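Local coordinates for uncharacterized protein Atu1656 (Agrobacterium tumefaciens, PDB 2OJH) that is of unknown function but folds as a six-bladed beta-propeller and belongs to the TolB family, at residues A[45-50]-A[56-61]; A[64-69]-A[74-79]; A[101-106]-A[111-116]; A[143-148]-A[163-168]. One frame throughout, in Å; residues are numbered along the deposited sequence. Where two conformers were deposited one is given.

Read from the N terminus, the four contacts close one after another; none nests within or crosses another. Contact 1 closes the short hairpin 45-49/55-60, and contact 2 closes the next, 63-68/76-77. Both belong to one four-stranded propeller blade, joined where L58 O and L56 O meet the backbone N atoms of Y65 and L67. Contact 3 closes the hairpin in the middle of the following blade and touches contact 2 through I101 CG2 and L64 CD1. Contact 4 closes a longer loop, linking the second and fourth strands of the blade after that; I112 CD1 reaches Y145 CB from contact 3. Contacts 1 and 4 lie on opposite sides of the chain's centre, their own centres about 22 Å apart.

Contact 1: A[45-50]-A[56-61]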
loop_
_atom_site.group_PDB
_atom_site.type_symbol
_atom_site.label_atom_id
_atom_site.label_comp_id
_atom_site.label_asym_id
_atom_site.label_seq_id
_atom_site.Cartn_x
_atom_site.Cartn_y
_atom_site.Cartn_z
ATOM N N GLU A 45 -7.255 1.506 8.818
ATOM C CA GLU A 45 -6.963 1.184 7.420
ATOM C C GLU A 45 -5.510 0.897 7.124
ATOM O O GLU A 45 -4.624 1.455 7.757
ATOM C CB GLU A 45 -7.458 2.342 6.515
ATOM C CG GLU A 45 -8.983 2.570 6.659
ATOM C CD GLU A 45 -9.555 3.569 5.697
ATOM O OE1 GLU A 45 -9.828 3.176 4.543
ATOM O OE2 GLU A 45 -9.797 4.737 6.109
ATOM N N ALA A 46 -5.275 0.034 6.135
ATOM C CA ALA A 46 -3.979 0.043 5.401
ATOM C C ALA A 46 -2.701 -0.150 6.232
ATOM O O ALA A 46 -1.827 0.747 6.328
ATOM C CB ALA A 46 -3.884 1.322 4.496
ATOM N N PRO A 47 -2.566 -1.339 6.846
ATOM C CA PRO A 47 -1.403 -1.559 7.715
ATOM C C PRO A 47 -0.069 -1.695 6.941
ATOM O O PRO A 47 -0.019 -2.358 5.886
ATOM C CB PRO A 47 -1.760 -2.877 8.427
ATOM C CG PRO A 47 -2.640 -3.609 7.447
ATOM C CD PRO A 47 -3.458 -2.515 6.786
ATOM N N ASN A 48 0.973 -1.042 7.466
ATOM C CA ASN A 48 2.378 -1.392 7.194
ATOM C C ASN A 48 2.901 -2.233 8.358
ATOM O O ASN A 48 2.359 -2.190 9.465
ATOM C CB ASN A 48 3.298 -0.143 7.211
ATOM C CG ASN A 48 2.879 0.944 6.253
ATOM O OD1 ASN A 48 2.707 2.086 6.662
ATOM N ND2 ASN A 48 2.710 0.611 4.973
ATOM N N TRP A 49 3.989 -2.966 8.118
ATOM C CA TRP A 49 4.605 -3.766 9.155
ATOM C C TRP A 49 6.009 -3.266 9.336
ATOM O O TRP A 49 6.757 -3.193 8.358
ATOM C CB TRP A 49 4.628 -5.227 8.704
ATOM C CG TRP A 49 4.776 -6.262 9.812
ATOM C CD1 TRP A 49 5.644 -6.238 10.893
ATOM C CD2 TRP A 49 4.057 -7.500 9.900
ATOM N NE1 TRP A 49 5.502 -7.404 11.633
ATOM C CE2 TRP A 49 4.538 -8.191 11.039
ATOM C CE3 TRP A 49 3.070 -8.110 9.096
ATOM C CZ2 TRP A 49 4.036 -9.456 11.421
ATOM C CZ3 TRP A 49 2.571 -9.357 9.478
ATOM C CH2 TRP A 49 3.062 -10.017 10.627
ATOM N N SER A 50 6.367 -2.923 10.566
ATOM C CA SER A 50 7.666 -2.347 10.859
ATOM C C SER A 50 8.811 -3.289 10.484
ATOM O O SER A 50 8.677 -4.509 10.595
ATOM C CB SER A 50 7.749 -1.945 12.324
ATOM O OG SER A 50 7.992 -3.039 13.183
ATOM N N LEU A 56 2.590 -2.701 13.792
ATOM C CA LEU A 56 1.914 -2.294 12.576
ATOM C C LEU A 56 1.642 -0.798 12.596
ATOM O O LEU A 56 1.361 -0.216 13.656
ATOM C CB LEU A 56 0.583 -3.049 12.374
ATOM C CG LEU A 56 0.650 -4.581 12.410
ATOM C CD1 LEU A 56 -0.760 -5.147 12.384
ATOM C CD2 LEU A 56 1.490 -5.171 11.264
ATOM N N LEU A 57 1.726 -0.191 11.412
ATOM C CA LEU A 57 1.395 1.218 11.228
ATOM C C LEU A 57 0.098 1.346 10.413
ATOM O O LEU A 57 0.010 0.894 9.244
ATOM C CB LEU A 57 2.565 1.975 10.589
ATOM C CG LEU A 57 2.435 3.503 10.492
ATOM C CD1 LEU A 57 2.596 4.158 11.862
ATOM C CD2 LEU A 57 3.466 4.028 9.488
ATOM N N LEU A 58 -0.921 1.913 11.053
ATOM C CA LEU A 58 -2.256 2.049 10.453
ATOM C C LEU A 58 -2.686 3.519 10.408
ATOM O O LEU A 58 -2.235 4.335 11.213
ATOM C CB LEU A 58 -3.310 1.326 11.309
ATOM C CG LEU A 58 -3.514 -0.200 11.367
ATOM C CD1 LEU A 58 -4.308 -0.779 10.232
ATOM C CD2 LEU A 58 -2.223 -1.000 11.645
ATOM N N ASN A 59 -3.608 3.851 9.512
ATOM C CA ASN A 59 -4.275 5.149 9.651
ATOM C C ASN A 59 -5.740 5.016 10.032
ATOM O O ASN A 59 -6.421 4.025 9.697
ATOM C CB ASN A 59 -4.112 6.030 8.396
ATOM C CG ASN A 59 -4.672 5.368 7.162
ATOM O OD1 ASN A 59 -4.093 4.423 6.648
ATOM N ND2 ASN A 59 -5.808 5.851 6.697
ATOM N N SER A 60 -6.229 6.059 10.686
ATOM C CA SER A 60 -7.632 6.157 11.017
ATOM C C SER A 60 -8.031 7.624 11.141
ATOM O O SER A 60 -7.470 8.378 11.959
ATOM C CB SER A 60 -7.918 5.414 12.323
ATOM O OG SER A 60 -9.292 5.517 12.675
ATOM N N GLU A 61 -9.009 8.007 10.325
ATOM C CA GLU A 61 -9.606 9.349 10.374
ATOM C C GLU A 61 -8.549 10.452 10.263
ATOM O O GLU A 61 -8.598 11.451 10.985
ATOM C CB GLU A 61 -10.465 9.517 11.638
ATOM C CG GLU A 61 -11.521 8.429 11.830
ATOM C CD GLU A 61 -12.659 8.500 10.812
ATOM O OE1 GLU A 61 -12.855 9.578 10.201
ATOM O OE2 GLU A 61 -13.373 7.482 10.622
HETATM O O HOH W 1 -10.310 5.912 8.896
#
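L56 and W49 meet as a non-hydrogen-bonded pair of the antiparallel hairpin, and the leucine can be traced outward atom by atom. Its CB lies 3.5 Å from N48 O, the same carbonyl that takes the L57 N-H. CG passes this oxygen more distantly. With chi1 at -54°, CG stands beside the backbone N, and the CD2 branch swings over the indole, 3.7 Å from W49 CD2 and above the five-membered ring in a CH-pi contact.

Next to this pair, N48 N donates to L57 O at 2.8 Å; further along, E45 N reaches N59 O, also at 2.8 Å. Between these two bonded pairs the register slips by one residue. A46 and P47 together face L58, a beta bulge in which A46 adopts positive phi and psi. L58 fits the irregularity with both branches, CD1 against E45 O (3.3 Å) and CD2 against P47 CB (3.8 Å). The polar ends of N48 and N59 turn to H90, while E45 forms a salt bridge with R245.

Strand 63-68 continues the sheet beyond 55-60, and strands 22-28 and 285-291 pack on the face that carries W49 and L56.

Contact 2: A[64-69]-A[74-79]; sequences LYRLSL and SPEKVD
R66 and E76 face each other in a hydrogen-bonded antiparallel pair, R66 N to E76 O and E76 N to R66 O, both 2.8 Å, and their side chains repeat the pairing above the sheet. NH2 of the arginine meets OE1 of the glutamate at 3.0 Å. The salt bridge is present, but its hydrogen bond is weak, bent to 145° at the proton, and the guanidinium and carboxylate planes stand 80° apart. V78 supplies a second surface: its CG2 methyl sits 3.7 Å above the guanidinium plane, over the centre of the group, with the two side chains crossing at about a right angle. The backbone of V78 is tied in as well, by a nearly straight bond from its N to L64 O (2.8 Å, 176°).

Y65 makes apolar contacts: its CD2 approaches P75 CB to 3.6 Å, and CE2 lies near K77 CB. L67 CD1 reaches the proline too, so that P75 rests on both a tyrosine and a leucine.

In the second shell, Y99 OH accepts from R66 NE and S117 O from NH1, while a water in the guanidinium plane links NH1 to D79 N. These partners fix the rotation of the arginine head, at the end of a chain extended from CG to NE, while NH2 turns to the glutamate. F44 lies against both Y65 and P75.

The whole is a worked case of the outer hairpin of a propeller blade, its short fourth strand lying at the rim and secured by backbone ladder, charge pair and aliphatic cover together.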
loop_
_atom_site.group_PDB
_atom_site.type_symbol
_atom_site.label_atom_id
_atom_site.label_comp_id
_atom_site.label_asym_id
_atom_site.label_seq_id
_atom_site.Cartn_x
_atom_site.Cartn_y
_atom_site.Cartn_z
ATOM N N LEU A 64 -2.171 8.847 12.117
ATOM C CA LEU A 64 -1.416 7.587 12.056
ATOM C C LEU A 64 -1.266 6.975 13.446
ATOM O O LEU A 64 -1.054 7.701 14.425
ATOM C CB LEU A 64 -0.007 7.810 11.508
ATOM C CG LEU A 64 0.275 7.893 10.023
ATOM C CD1 LEU A 64 1.788 7.933 9.922
ATOM C CD2 LEU A 64 -0.266 6.668 9.307
ATOM N N TYR A 65 -1.306 5.642 13.509
ATOM C CA TYR A 65 -1.170 4.914 14.773
ATOM C C TYR A 65 -0.235 3.707 14.688
ATOM O O TYR A 65 -0.267 2.956 13.705
ATOM C CB TYR A 65 -2.541 4.407 15.237
ATOM C CG TYR A 65 -3.551 5.481 15.517
ATOM C CD1 TYR A 65 -4.331 6.011 14.499
ATOM C CD2 TYR A 65 -3.756 5.943 16.813
ATOM C CE1 TYR A 65 -5.278 7.017 14.758
ATOM C CE2 TYR A 65 -4.713 6.929 17.083
ATOM C CZ TYR A 65 -5.459 7.461 16.043
ATOM O OH TYR A 65 -6.401 8.438 16.282
ATOM N N ARG A 66 0.557 3.493 15.740
ATOM C CA ARG A 66 1.319 2.246 15.885
ATOM C C ARG A 66 0.541 1.249 16.767
ATOM O O ARG A 66 0.033 1.619 17.831
ATOM C CB ARG A 66 2.696 2.509 16.514
ATOM C CG ARG A 66 3.597 3.444 15.724
ATOM C CD ARG A 66 4.943 3.644 16.415
ATOM N NE ARG A 66 5.508 4.955 16.070
ATOM C CZ ARG A 66 5.323 6.079 16.783
ATOM N NH1 ARG A 66 5.886 7.227 16.393
ATOM N NH2 ARG A 66 4.564 6.072 17.882
ATOM N N LEU A 67 0.446 -0.002 16.316
ATOM C CA LEU A 67 -0.151 -1.082 17.109
ATOM C C LEU A 67 0.898 -2.165 17.332
ATOM O O LEU A 67 1.311 -2.830 16.368
ATOM C CB LEU A 67 -1.346 -1.686 16.388
ATOM C CG LEU A 67 -2.664 -0.911 16.333
ATOM C CD1 LEU A 67 -2.597 0.391 15.497
ATOM C CD2 LEU A 67 -3.685 -1.854 15.730
ATOM N N SER A 68 1.345 -2.309 18.580
ATOM C CA SER A 68 2.373 -3.288 18.925
ATOM C C SER A 68 1.882 -4.720 18.763
ATOM O O SER A 68 0.771 -5.048 19.153
ATOM C CB SER A 68 2.862 -3.076 20.353
ATOM O OG SER A 68 3.926 -3.960 20.622
ATOM N N LEU A 69 2.733 -5.559 18.192
ATOM C CA LEU A 69 2.410 -6.975 17.960
ATOM C C LEU A 69 2.697 -7.885 19.164
ATOM O O LEU A 69 2.273 -9.038 19.182
ATOM C CB LEU A 69 3.105 -7.487 16.701
ATOM C CG LEU A 69 2.483 -6.910 15.418
ATOM C CD1 LEU A 69 3.324 -7.264 14.241
ATOM C CD2 LEU A 69 1.044 -7.404 15.211
ATOM N N SER A 74 -3.166 -1.773 21.636
ATOM C CA SER A 74 -3.927 -0.518 21.568
ATOM C C SER A 74 -3.193 0.494 20.706
ATOM O O SER A 74 -1.995 0.683 20.883
ATOM C CB SER A 74 -4.134 0.079 22.946
ATOM O OG SER A 74 -4.958 -0.760 23.714
ATOM N N PRO A 75 -3.909 1.137 19.767
ATOM C CA PRO A 75 -3.279 2.093 18.865
ATOM C C PRO A 75 -2.634 3.235 19.617
ATOM O O PRO A 75 -3.247 3.823 20.501
ATOM C CB PRO A 75 -4.454 2.621 18.041
ATOM C CG PRO A 75 -5.434 1.531 18.074
ATOM C CD PRO A 75 -5.341 0.996 19.482
ATOM N N GLU A 76 -1.398 3.532 19.258
ATOM C CA GLU A 76 -0.644 4.631 19.823
ATOM C C GLU A 76 -0.488 5.703 18.730
ATOM O O GLU A 76 0.070 5.432 17.666
ATOM C CB GLU A 76 0.716 4.115 20.260
ATOM C CG GLU A 76 1.688 5.205 20.674
ATOM C CD GLU A 76 3.130 4.708 20.811
ATOM O OE1 GLU A 76 3.637 4.003 19.896
ATOM O OE2 GLU A 76 3.760 5.041 21.839
ATOM N N LYS A 77 -0.996 6.910 18.985
ATOM C CA LYS A 77 -1.004 7.958 17.958
ATOM C C LYS A 77 0.407 8.450 17.662
ATOM O O LYS A 77 1.178 8.746 18.592
ATOM C CB LYS A 77 -1.902 9.142 18.367
ATOM C CG LYS A 77 -2.230 10.111 17.201
ATOM C CD LYS A 77 -2.918 11.371 17.698
ATOM C CE LYS A 77 -1.968 12.263 18.511
ATOM N NZ LYS A 77 -1.196 13.236 17.670
ATOM N N VAL A 78 0.718 8.545 16.371
ATOM C CA VAL A 78 1.985 9.090 15.869
ATOM C C VAL A 78 1.864 10.611 15.718
ATOM O O VAL A 78 0.893 11.113 15.126
ATOM C CB VAL A 78 2.348 8.444 14.496
ATOM C CG1 VAL A 78 3.644 9.020 13.912
ATOM C CG2 VAL A 78 2.463 6.952 14.655
ATOM N N ASP A 79 2.833 11.339 16.268
ATOM C CA ASP A 79 2.971 12.781 16.033
ATOM C C ASP A 79 3.382 13.000 14.566
ATOM O O ASP A 79 4.545 12.782 14.207
ATOM C CB ASP A 79 4.031 13.358 16.984
ATOM C CG ASP A 79 4.195 14.880 16.860
ATOM O OD1 ASP A 79 3.452 15.520 16.088
ATOM O OD2 ASP A 79 5.089 15.442 17.555
HETATM O O HOH W 2 -0.947 11.034 13.263
HETATM O O HOH W 3 5.275 9.831 17.771
HETATM O O HOH W 4 0.403 -0.646 20.531
#

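Contact 3: A[101-106]-A[111-116]; sequences ISDKVE and AIYLLP
Y113 OH is gripped from two directions: it donates to E106 OE1 at 2.5 Å and accepts a hydrogen bond from a water at 2.7 Å. The glutamate oxygen lies at the edge of the phenol, in the ring plane, and offers its anti lone pair; the carboxylate itself is turned 47° from the ring. The same water accepts from E106 N and approaches D103 OD2 to 2.6 Å, though it has more acceptors around it than protons to give.

D103 OD2 has a further role, taking the V105 N-H at 2.9 Å and so forming an Asx turn just where the strand ends. The aspartate CG is anti to the backbone N (chi1 175°), which brings the carboxylate back over the turn, while OD1 accepts from I85 N. Turn, water and phenol together bind the loop after strand 98-103 to strand 111-116.

Further along, the backbones zip up in regular fashion. I101 and Y113 exchange two hydrogen bonds, as do D103 and A111; between them S102 and I112 form the non-hydrogen-bonded pair. I101 CG1 rests against Y113 CB at 3.9 Å, and its CD1 meets L115 CD2 at 3.8 Å.

Two faces of one hairpin thus serve different neighbours. On the side of Y113, the ring meets F82 edge-to-face and touches strand 123-124, the fourth of this blade. On the side of S102 and I112, the serine OG bonds to D89 O and W133 N, and the isoleucine packs on strands 131-136 and 142-149 of the next blade.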
loop_
_atom_site.group_PDB
_atom_site.type_symbol
_atom_site.label_atom_id
_atom_site.label_comp_id
_atom_site.label_asym_id
_atom_site.label_seq_id
_atom_site.Cartn_x
_atom_site.Cartn_y
_atom_site.Cartn_z
ATOM N N ILE A 101 4.119 9.692 4.392
ATOM C CA ILE A 101 2.650 9.856 4.512
ATOM C C ILE A 101 2.147 10.660 3.333
ATOM O O ILE A 101 2.931 11.340 2.657
ATOM C CB ILE A 101 2.254 10.580 5.826
ATOM C CG1 ILE A 101 2.915 11.959 5.884
ATOM C CG2 ILE A 101 2.690 9.750 7.071
ATOM C CD1 ILE A 101 2.573 12.805 7.174
ATOM N N SER A 102 0.845 10.594 3.077
ATOM C CA SER A 102 0.234 11.353 2.028
ATOM C C SER A 102 -0.887 12.154 2.710
ATOM O O SER A 102 -1.848 11.571 3.215
ATOM C CB SER A 102 -0.344 10.404 0.976
ATOM O OG SER A 102 0.673 9.559 0.451
ATOM N N ASP A 103 -0.745 13.472 2.750
ATOM C CA ASP A 103 -1.618 14.313 3.562
ATOM C C ASP A 103 -2.189 15.511 2.770
ATOM O O ASP A 103 -1.567 15.993 1.814
ATOM C CB ASP A 103 -0.836 14.808 4.774
ATOM C CG ASP A 103 -1.628 15.783 5.602
ATOM O OD1 ASP A 103 -2.438 15.313 6.436
ATOM O OD2 ASP A 103 -1.445 17.013 5.425
ATOM N N LYS A 104 -3.360 16.002 3.180
ATOM C CA LYS A 104 -3.978 17.098 2.448
ATOM C C LYS A 104 -4.240 18.391 3.224
ATOM O O LYS A 104 -4.983 19.238 2.754
ATOM C CB LYS A 104 -5.239 16.632 1.706
ATOM C CG LYS A 104 -6.379 16.215 2.564
ATOM C CD LYS A 104 -7.460 15.476 1.718
ATOM C CE LYS A 104 -8.574 16.426 1.279
ATOM N NZ LYS A 104 -9.773 15.663 0.763
ATOM N N VAL A 105 -3.606 18.565 4.379
ATOM C CA VAL A 105 -3.753 19.825 5.134
ATOM C C VAL A 105 -3.268 21.035 4.336
ATOM O O VAL A 105 -3.979 22.038 4.218
ATOM C CB VAL A 105 -3.049 19.757 6.529
ATOM C CG1 VAL A 105 -2.852 21.143 7.135
ATOM C CG2 VAL A 105 -3.842 18.883 7.465
ATOM N N GLU A 106 -2.066 20.937 3.780
ATOM C CA GLU A 106 -1.403 22.101 3.180
ATOM C C GLU A 106 -2.012 22.622 1.894
ATOM O O GLU A 106 -2.081 23.835 1.703
ATOM C CB GLU A 106 0.083 21.834 2.982
ATOM C CG GLU A 106 0.879 22.047 4.247
ATOM C CD GLU A 106 2.371 22.182 3.998
ATOM O OE1 GLU A 106 2.964 21.311 3.328
ATOM O OE2 GLU A 106 2.962 23.153 4.517
ATOM N N ALA A 111 -0.511 15.250 -0.803
ATOM C CA ALA A 111 0.901 15.557 -0.999
ATOM C C ALA A 111 1.727 14.625 -0.117
ATOM O O ALA A 111 1.334 14.306 1.021
ATOM C CB ALA A 111 1.193 17.028 -0.599
ATOM N N ILE A 112 2.876 14.197 -0.637
ATOM C CA ILE A 112 3.706 13.192 0.017
ATOM C C ILE A 112 4.708 13.902 0.941
ATOM O O ILE A 112 5.290 14.926 0.574
ATOM C CB ILE A 112 4.399 12.274 -1.038
ATOM C CG1 ILE A 112 3.339 11.428 -1.782
ATOM C CG2 ILE A 112 5.380 11.344 -0.377
ATOM C CD1 ILE A 112 3.945 10.645 -2.976
ATOM N N TYR A 113 4.872 13.385 2.154
ATOM C CA TYR A 113 5.884 13.922 3.093
ATOM C C TYR A 113 6.667 12.759 3.697
ATOM O O TYR A 113 6.174 11.631 3.731
ATOM C CB TYR A 113 5.213 14.662 4.246
ATOM C CG TYR A 113 4.339 15.829 3.834
ATOM C CD1 TYR A 113 3.037 15.624 3.361
ATOM C CD2 TYR A 113 4.808 17.132 3.953
ATOM C CE1 TYR A 113 2.241 16.709 2.974
ATOM C CE2 TYR A 113 4.026 18.220 3.599
ATOM C CZ TYR A 113 2.744 17.994 3.101
ATOM O OH TYR A 113 1.980 19.078 2.750
ATOM N N LEU A 114 7.863 13.036 4.206
ATOM C CA LEU A 114 8.607 12.095 5.049
ATOM C C LEU A 114 8.697 12.719 6.425
ATOM O O LEU A 114 8.697 13.936 6.538
ATOM C CB LEU A 114 10.057 11.911 4.548
ATOM C CG LEU A 114 10.237 11.435 3.096
ATOM C CD1 LEU A 114 11.709 11.150 2.854
ATOM C CD2 LEU A 114 9.402 10.225 2.833
ATOM N N LEU A 115 8.755 11.889 7.463
ATOM C CA LEU A 115 8.972 12.366 8.824
ATOM C C LEU A 115 9.712 11.288 9.641
ATOM O O LEU A 115 9.792 10.142 9.214
ATOM C CB LEU A 115 7.644 12.761 9.490
ATOM C CG LEU A 115 6.683 11.633 9.844
ATOM C CD1 LEU A 115 5.904 11.974 11.118
ATOM C CD2 LEU A 115 5.782 11.398 8.644
ATOM N N PRO A 116 10.289 11.661 10.798
ATOM C CA PRO A 116 10.918 10.596 11.590
ATOM C C PRO A 116 9.904 9.534 12.048
ATOM O O PRO A 116 8.750 9.862 12.345
ATOM C CB PRO A 116 11.458 11.338 12.811
ATOM C CG PRO A 116 11.615 12.794 12.352
ATOM C CD PRO A 116 10.422 12.983 11.446
HETATM O O HOH W 5 -0.597 18.537 3.450
#

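Contact 4: A[143-148]-A[163-168]; sequences FTYCGI and GVETRL
Y145 and E165 bury most of the surface and are the one pair that touches in this contact, which links the second and fourth strands of a four-stranded beta-propeller blade without joining adjacent strands. Strand 152-159 runs between 142-149 and 165-167, so the two residues meet by side chains that reach across it, and Y156 of that middle strand both pairs with the Y145 backbone and lies against E165. The example shows how a blade can be braced over its face as well as through its backbone ladder.

The tyrosine is buried. Its CG is placed between the backbone N and the carbonyl carbon, a crowded position (chi1 56°), and from there the ring projects toward the outer strand. CB packs against I112 of the preceding blade, while T126 and M158 line the side chain.

The partly exposed glutamate comes from strand 165-167. CG stands anti to the backbone N (chi1 170°) and the chain runs on extended, long enough to bring its carboxylate to the phenol. The two side chains cross at about a right angle, and ring and carboxylate planes differ by 37°. Their meeting is close: E165 CG lies only 3.1 Å from Y145 OH.

The carboxylate is held by more than the tyrosine. R149, at the end of strand 142-149, forms a salt bridge to OE2, and N128 ND2 donates to OE1; the arginine would be expected to favour the charged form of the acid. The bond itself runs from Y145 OH to E165 OE2, 2.6 Å long, arriving on the anti lone pair of an oxygen that sits at the edge of the ring, in its plane.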
loop_
_atom_site.group_PDB
_atom_site.type_symbol
_atom_site.label_atom_id
_atom_site.label_comp_id
_atom_site.label_asym_id
_atom_site.label_seq_id
_atom_site.Cartn_x
_atom_site.Cartn_y
_atom_site.Cartn_z
ATOM N N PHE A 143 11.490 6.468 -3.603
ATOM C CA PHE A 143 10.156 5.906 -3.390
ATOM C C PHE A 143 9.305 6.049 -4.633
ATOM O O PHE A 143 9.616 6.821 -5.548
ATOM C CB PHE A 143 9.461 6.506 -2.162
ATOM C CG PHE A 143 9.233 8.013 -2.244
ATOM C CD1 PHE A 143 8.140 8.533 -2.926
ATOM C CD2 PHE A 143 10.120 8.901 -1.622
ATOM C CE1 PHE A 143 7.921 9.914 -3.006
ATOM C CE2 PHE A 143 9.906 10.287 -1.701
ATOM C CZ PHE A 143 8.803 10.785 -2.393
ATOM N N THR A 144 8.235 5.274 -4.695
ATOM C CA THR A 144 7.387 5.293 -5.863
ATOM C C THR A 144 5.972 5.700 -5.448
ATOM O O THR A 144 5.578 5.509 -4.276
ATOM C CB THR A 144 7.431 3.926 -6.575
ATOM O OG1 THR A 144 6.704 3.987 -7.806
ATOM C CG2 THR A 144 6.844 2.820 -5.682
ATOM N N TYR A 145 5.188 6.224 -6.396
ATOM C CA TYR A 145 3.874 6.781 -6.059
ATOM C C TYR A 145 2.969 6.942 -7.248
ATOM O O TYR A 145 3.410 6.867 -8.418
ATOM C CB TYR A 145 4.021 8.135 -5.342
ATOM C CG TYR A 145 4.812 9.232 -6.055
ATOM C CD1 TYR A 145 6.215 9.215 -6.080
ATOM C CD2 TYR A 145 4.163 10.325 -6.630
ATOM C CE1 TYR A 145 6.933 10.215 -6.719
ATOM C CE2 TYR A 145 4.872 11.338 -7.251
ATOM C CZ TYR A 145 6.270 11.281 -7.293
ATOM O OH TYR A 145 7.001 12.300 -7.885
ATOM N N CYS A 146 1.687 7.163 -6.971
ATOM C CA CYS A 146 0.729 7.448 -8.047
ATOM C C CYS A 146 0.648 8.968 -8.058
ATOM O O CYS A 146 0.503 9.591 -6.985
ATOM C CB CYS A 146 -0.647 6.858 -7.752
ATOM S SG CYS A 146 -1.889 7.309 -9.025
ATOM N N GLY A 147 0.860 9.569 -9.234
ATOM C CA GLY A 147 0.685 10.995 -9.410
ATOM C C GLY A 147 -0.430 11.234 -10.393
ATOM O O GLY A 147 -0.459 10.605 -11.465
ATOM N N ILE A 148 -1.362 12.126 -10.051
ATOM C CA ILE A 148 -2.403 12.489 -11.017
ATOM C C ILE A 148 -2.065 13.866 -11.556
ATOM O O ILE A 148 -1.821 14.799 -10.773
ATOM C CB ILE A 148 -3.844 12.445 -10.432
ATOM C CG1 ILE A 148 -4.108 11.104 -9.758
ATOM C CG2 ILE A 148 -4.903 12.650 -11.538
ATOM C CD1 ILE A 148 -5.288 11.159 -8.791
ATOM N N GLY A 163 15.268 15.184 -4.851
ATOM C CA GLY A 163 13.930 15.694 -5.076
ATOM C C GLY A 163 13.429 15.523 -6.503
ATOM O O GLY A 163 12.324 15.968 -6.830
ATOM N N VAL A 164 14.218 14.870 -7.353
ATOM C CA VAL A 164 13.876 14.740 -8.774
ATOM C C VAL A 164 12.785 13.714 -9.029
ATOM O O VAL A 164 12.896 12.558 -8.612
ATOM C CB VAL A 164 15.121 14.400 -9.650
ATOM C CG1 VAL A 164 14.696 13.985 -11.066
ATOM C CG2 VAL A 164 16.091 15.580 -9.704
ATOM N N GLU A 165 11.743 14.139 -9.744
ATOM C CA GLU A 165 10.607 13.291 -10.062
ATOM C C GLU A 165 10.796 12.624 -11.432
ATOM O O GLU A 165 11.181 13.290 -12.409
ATOM C CB GLU A 165 9.335 14.151 -10.018
ATOM C CG GLU A 165 8.063 13.536 -10.552
ATOM C CD GLU A 165 6.858 14.444 -10.324
ATOM O OE1 GLU A 165 6.625 15.357 -11.156
ATOM O OE2 GLU A 165 6.135 14.254 -9.309
ATOM N N THR A 166 10.548 11.320 -11.492
ATOM C CA THR A 166 10.710 10.537 -12.712
ATOM C C THR A 166 9.388 9.869 -13.044
ATOM O O THR A 166 8.817 9.168 -12.206
ATOM C CB THR A 166 11.783 9.448 -12.553
ATOM O OG1 THR A 166 13.066 10.067 -12.452
ATOM C CG2 THR A 166 11.803 8.492 -13.753
ATOM N N ARG A 167 8.923 10.084 -14.270
ATOM C CA ARG A 167 7.659 9.525 -14.725
ATOM C C ARG A 167 7.913 8.145 -15.371
ATOM O O ARG A 167 8.698 8.038 -16.326
ATOM C CB ARG A 167 7.051 10.499 -15.730
ATOM C CG ARG A 167 5.634 10.187 -16.098
ATOM C CD ARG A 167 5.061 11.225 -17.007
ATOM N NE ARG A 167 3.792 10.777 -17.565
ATOM C CZ ARG A 167 3.156 11.374 -18.560
ATOM N NH1 ARG A 167 3.692 12.441 -19.141
ATOM N NH2 ARG A 167 1.993 10.889 -18.994
ATOM N N LEU A 168 7.274 7.096 -14.849
ATOM C CA LEU A 168 7.548 5.723 -15.305
ATOM C C LEU A 168 6.505 5.145 -16.230
ATOM O O LEU A 168 6.796 4.214 -16.979
ATOM C CB LEU A 168 7.759 4.777 -14.117
ATOM C CG LEU A 168 8.965 5.178 -13.256
ATOM C CD1 LEU A 168 8.926 4.428 -11.964
ATOM C CD2 LEU A 168 10.307 4.933 -13.963
#